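Local coordinates for CRISPR-associated endonuclease Cas9 (Campylobacter jejuni subsp. jejuni serotype O:2, PDB 5X2H), which is the guide-RNA-directed endonuclease of a CRISPR system, which in its natural form cuts the two target-DNA strands with RuvC-like and HNH domains, at residues V35-T39 against R460-E464. Sequence-based numbering, arbitrary orientation.
Sequences VRIFT and RAIKE. With nucleotides of chain B.
Arg36 and Glu464 join strand 29-37 to helix 456-476 through a buried salt bridge. Arg36 NE donates to Glu464 OE2 at 2.8 Å in a nearly straight bond. The oxygen lies in the guanidinium plane and is approached on its syn side, 28° out of the carboxylate plane. The other guanidinium nitrogens are engaged elsewhere, NH1 by Ser627 OG and NH2 by an RNA phosphate, which together fix the group's rotation.

Nonpolar contact centres on the Phe38 ring. The Glu464 methylenes lie over one face, CG 3.5 Å from Phe38 CG and CB in an off-centre CH-pi contact, while the carboxylate runs nearly parallel to the ring, 16° from its plane. A bend at chi2 (-67°) brings that carboxylate alongside Phe38 CB, toward Arg36. Arg460 CG and Ala461 CA approach the ring obliquely, 3.7 Å from Phe38 CD2 and 4.1 Å from Phe38 CZ, respectively.

The helix also meets the RNA backbone. Arg460 NH1 lies 3.0 Å from OP1 of G71 of chain B, and Lys463 NZ makes weak hydrogen bonds to both OP1 and OP2 of G72 of chain B.

The side chains of Phe38 and Arg36 lie about 9 Å from those of Asp14 and His558, respectively, both predicted magnesium ligands. Strand 29-37 edges the mixed sheet of the RuvC-like domain, an RNase H fold, and helix 456-476, which leads into strand 481-485 of this sheet, packs against its end.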
loop_
_atom_site.group_PDB
_atom_site.type_symbol
_atom_site.label_atom_id
_atom_site.label_comp_id
_atom_site.label_asym_id
_atom_site.label_seq_id
_atom_site.Cartn_x
_atom_site.Cartn_y
_atom_site.Cartn_z
ATOM N N VAL A 35 2.430 28.818 1.077
ATOM C CA VAL A 35 2.352 27.550 0.360
ATOM C C VAL A 35 3.104 26.503 1.169
ATOM O O VAL A 35 4.238 26.740 1.598
ATOM C CB VAL A 35 2.940 27.638 -1.064
ATOM C CG1 VAL A 35 2.667 26.348 -1.822
ATOM C CG2 VAL A 35 2.378 28.828 -1.817
ATOM N N ARG A 36 2.479 25.348 1.373
ATOM C CA ARG A 36 3.080 24.234 2.098
ATOM C C ARG A 36 3.304 23.091 1.113
ATOM O O ARG A 36 2.350 22.422 0.702
ATOM C CB ARG A 36 2.190 23.800 3.258
ATOM C CG ARG A 36 2.634 22.526 3.961
ATOM C CD ARG A 36 3.837 22.754 4.865
ATOM N NE ARG A 36 3.986 21.665 5.828
ATOM C CZ ARG A 36 4.985 21.557 6.698
ATOM N NH1 ARG A 36 5.945 22.473 6.730
ATOM N NH2 ARG A 36 5.027 20.529 7.535
ATOM N N ILE A 37 4.559 22.877 0.730
ATOM C CA ILE A 37 4.930 21.797 -0.180
ATOM C C ILE A 37 5.342 20.600 0.667
ATOM O O ILE A 37 6.390 20.622 1.317
ATOM C CB ILE A 37 6.063 22.216 -1.124
ATOM C CG1 ILE A 37 5.666 23.440 -1.953
ATOM C CG2 ILE A 37 6.449 21.055 -2.026
ATOM C CD1 ILE A 37 4.631 23.154 -3.012
ATOM N N PHE A 38 4.526 19.547 0.658
ATOM C CA PHE A 38 4.826 18.353 1.435
ATOM C C PHE A 38 5.268 17.165 0.593
ATOM O O PHE A 38 5.688 16.157 1.170
ATOM C CB PHE A 38 3.614 17.945 2.290
ATOM C CG PHE A 38 2.346 17.741 1.507
ATOM C CD1 PHE A 38 1.473 18.794 1.296
ATOM C CD2 PHE A 38 2.015 16.491 1.007
ATOM C CE1 PHE A 38 0.300 18.613 0.586
ATOM C CE2 PHE A 38 0.841 16.301 0.294
ATOM C CZ PHE A 38 -0.016 17.364 0.086
ATOM N N THR A 39 5.184 17.264 -0.736
ATOM C CA THR A 39 5.626 16.252 -1.715
ATOM C C THR A 39 6.174 14.936 -1.163
ATOM O O THR A 39 5.681 13.861 -1.500
ATOM C CB THR A 39 6.710 16.845 -2.644
ATOM O OG1 THR A 39 6.135 17.876 -3.454
ATOM C CG2 THR A 39 7.297 15.768 -3.546
ATOM N N ARG A 460 -2.295 11.622 3.596
ATOM C CA ARG A 460 -1.212 12.596 3.645
ATOM C C ARG A 460 -1.732 14.011 3.419
ATOM O O ARG A 460 -1.394 14.935 4.169
ATOM C CB ARG A 460 -0.150 12.246 2.603
ATOM C CG ARG A 460 0.973 13.262 2.520
ATOM C CD ARG A 460 2.030 12.991 3.569
ATOM N NE ARG A 460 3.163 12.261 3.008
ATOM C CZ ARG A 460 4.131 11.708 3.732
ATOM N NH1 ARG A 460 5.127 11.069 3.132
ATOM N NH2 ARG A 460 4.097 11.788 5.056
ATOM N N ALA A 461 -2.556 14.196 2.386
ATOM C CA ALA A 461 -3.063 15.526 2.065
ATOM C C ALA A 461 -3.947 16.068 3.178
ATOM O O ALA A 461 -3.882 17.259 3.506
ATOM C CB ALA A 461 -3.830 15.485 0.744
ATOM N N ILE A 462 -4.783 15.213 3.769
ATOM C CA ILE A 462 -5.657 15.654 4.849
ATOM C C ILE A 462 -4.838 16.036 6.074
ATOM O O ILE A 462 -5.155 17.006 6.773
ATOM C CB ILE A 462 -6.690 14.561 5.170
ATOM C CG1 ILE A 462 -7.537 14.262 3.934
ATOM C CG2 ILE A 462 -7.571 14.976 6.340
ATOM C CD1 ILE A 462 -8.565 13.175 4.148
ATOM N N LYS A 463 -3.768 15.287 6.345
ATOM C CA LYS A 463 -2.910 15.598 7.483
ATOM C C LYS A 463 -2.296 16.986 7.342
ATOM O O LYS A 463 -2.347 17.798 8.274
ATOM C CB LYS A 463 -1.825 14.528 7.615
ATOM C CG LYS A 463 -0.645 14.917 8.483
ATOM C CD LYS A 463 0.605 15.100 7.639
ATOM C CE LYS A 463 1.866 14.936 8.470
ATOM N NZ LYS A 463 2.739 13.877 7.896
ATOM N N GLU A 464 -1.724 17.279 6.172
ATOM C CA GLU A 464 -1.121 18.590 5.953
ATOM C C GLU A 464 -2.167 19.695 5.938
ATOM O O GLU A 464 -1.866 20.833 6.314
ATOM C CB GLU A 464 -0.323 18.591 4.648
ATOM C CG GLU A 464 0.946 17.755 4.698
ATOM C CD GLU A 464 1.990 18.324 5.646
ATOM O OE1 GLU A 464 2.737 17.529 6.256
ATOM O OE2 GLU A 464 2.063 19.564 5.786
ATOM P P G B 72 0.809 10.652 7.288
ATOM O OP1 G B 72 0.349 11.869 6.575
ATOM O OP2 G B 72 2.244 10.490 7.617
ATOM O "O5'" G B 72 0.005 10.522 8.662
ATOM C "C5'" G B 72 -1.413 10.487 8.685
ATOM C "C4'" G B 72 -1.940 10.081 10.041
ATOM O "O4'" G B 72 -1.422 8.772 10.406
ATOM C "C3'" G B 72 -1.541 10.963 11.213
ATOM O "O3'" G B 72 -2.302 12.151 11.309
ATOM C "C2'" G B 72 -1.720 10.026 12.398
ATOM O "O2'" G B 72 -3.096 9.878 12.715
ATOM C "C1'" G B 72 -1.220 8.709 11.805
ATOM N N9 G B 72 0.220 8.525 12.065
ATOM C C8 G B 72 1.245 8.521 11.148
ATOM N N7 G B 72 2.417 8.348 11.696
ATOM C C5 G B 72 2.156 8.239 13.054
ATOM C C6 G B 72 3.034 8.042 14.153
ATOM O O6 G B 72 4.263 7.917 14.148
ATOM N N1 G B 72 2.342 7.991 15.360
ATOM C C2 G B 72 0.981 8.111 15.499
ATOM N N2 G B 72 0.503 8.037 16.750
ATOM N N3 G B 72 0.152 8.295 14.483
ATOM C C4 G B 72 0.802 8.347 13.300
ATOM P P G B 73 -1.633 13.486 11.905
ATOM O OP1 G B 73 -2.621 14.584 11.770
ATOM O OP2 G B 73 -0.275 13.627 11.320
ATOM O "O5'" G B 73 -1.433 13.167 13.453
ATOM C "C5'" G B 73 -2.543 13.045 14.327
ATOM C "C4'" G B 73 -2.106 12.650 15.716
ATOM O "O4'" G B 73 -1.288 11.454 15.646
ATOM C "C3'" G B 73 -1.233 13.650 16.458
ATOM O "O3'" G B 73 -1.977 14.696 17.062
ATOM C "C2'" G B 73 -0.501 12.769 17.464
ATOM O "O2'" G B 73 -1.336 12.475 18.571
ATOM C "C1'" G B 73 -0.303 11.485 16.656
ATOM N N9 G B 73 1.029 11.428 16.024
ATOM C C8 G B 73 1.331 11.612 14.697
ATOM N N7 G B 73 2.606 11.498 14.448
ATOM C C5 G B 73 3.180 11.224 15.683
ATOM C C6 G B 73 4.535 11.001 16.044
ATOM O O6 G B 73 5.533 11.001 15.315
ATOM N N1 G B 73 4.672 10.756 17.407
ATOM C C2 G B 73 3.638 10.729 18.311
ATOM N N2 G B 73 3.964 10.477 19.587
ATOM N N3 G B 73 2.374 10.938 17.985
ATOM C C4 G B 73 2.218 11.177 16.666
ATOM P P G B 71 4.623 7.038 4.477
ATOM O OP1 G B 71 4.687 8.158 3.503
ATOM O OP2 G B 71 5.739 6.828 5.432
ATOM O "O5'" G B 71 3.286 7.212 5.319
ATOM C "C5'" G B 71 2.040 7.318 4.655
ATOM C "C4'" G B 71 0.881 7.131 5.597
ATOM O "O4'" G B 71 0.946 5.824 6.230
ATOM C "C3'" G B 71 0.801 8.085 6.774
ATOM O "O3'" G B 71 0.337 9.377 6.430
ATOM C "C2'" G B 71 -0.119 7.329 7.717
ATOM O "O2'" G B 71 -1.456 7.376 7.244
ATOM C "C1'" G B 71 0.403 5.906 7.534
ATOM N N9 G B 71 1.468 5.624 8.512
ATOM C C8 G B 71 2.825 5.569 8.304
ATOM N N7 G B 71 3.497 5.327 9.399
ATOM C C5 G B 71 2.524 5.232 10.389
ATOM C C6 G B 71 2.633 4.982 11.782
ATOM O O6 G B 71 3.646 4.785 12.459
ATOM N N1 G B 71 1.387 4.972 12.402
ATOM C C2 G B 71 0.187 5.174 11.770
ATOM N N2 G B 71 -0.907 5.126 12.545
ATOM N N3 G B 71 0.070 5.408 10.475
ATOM C C4 G B 71 1.269 5.422 9.855
#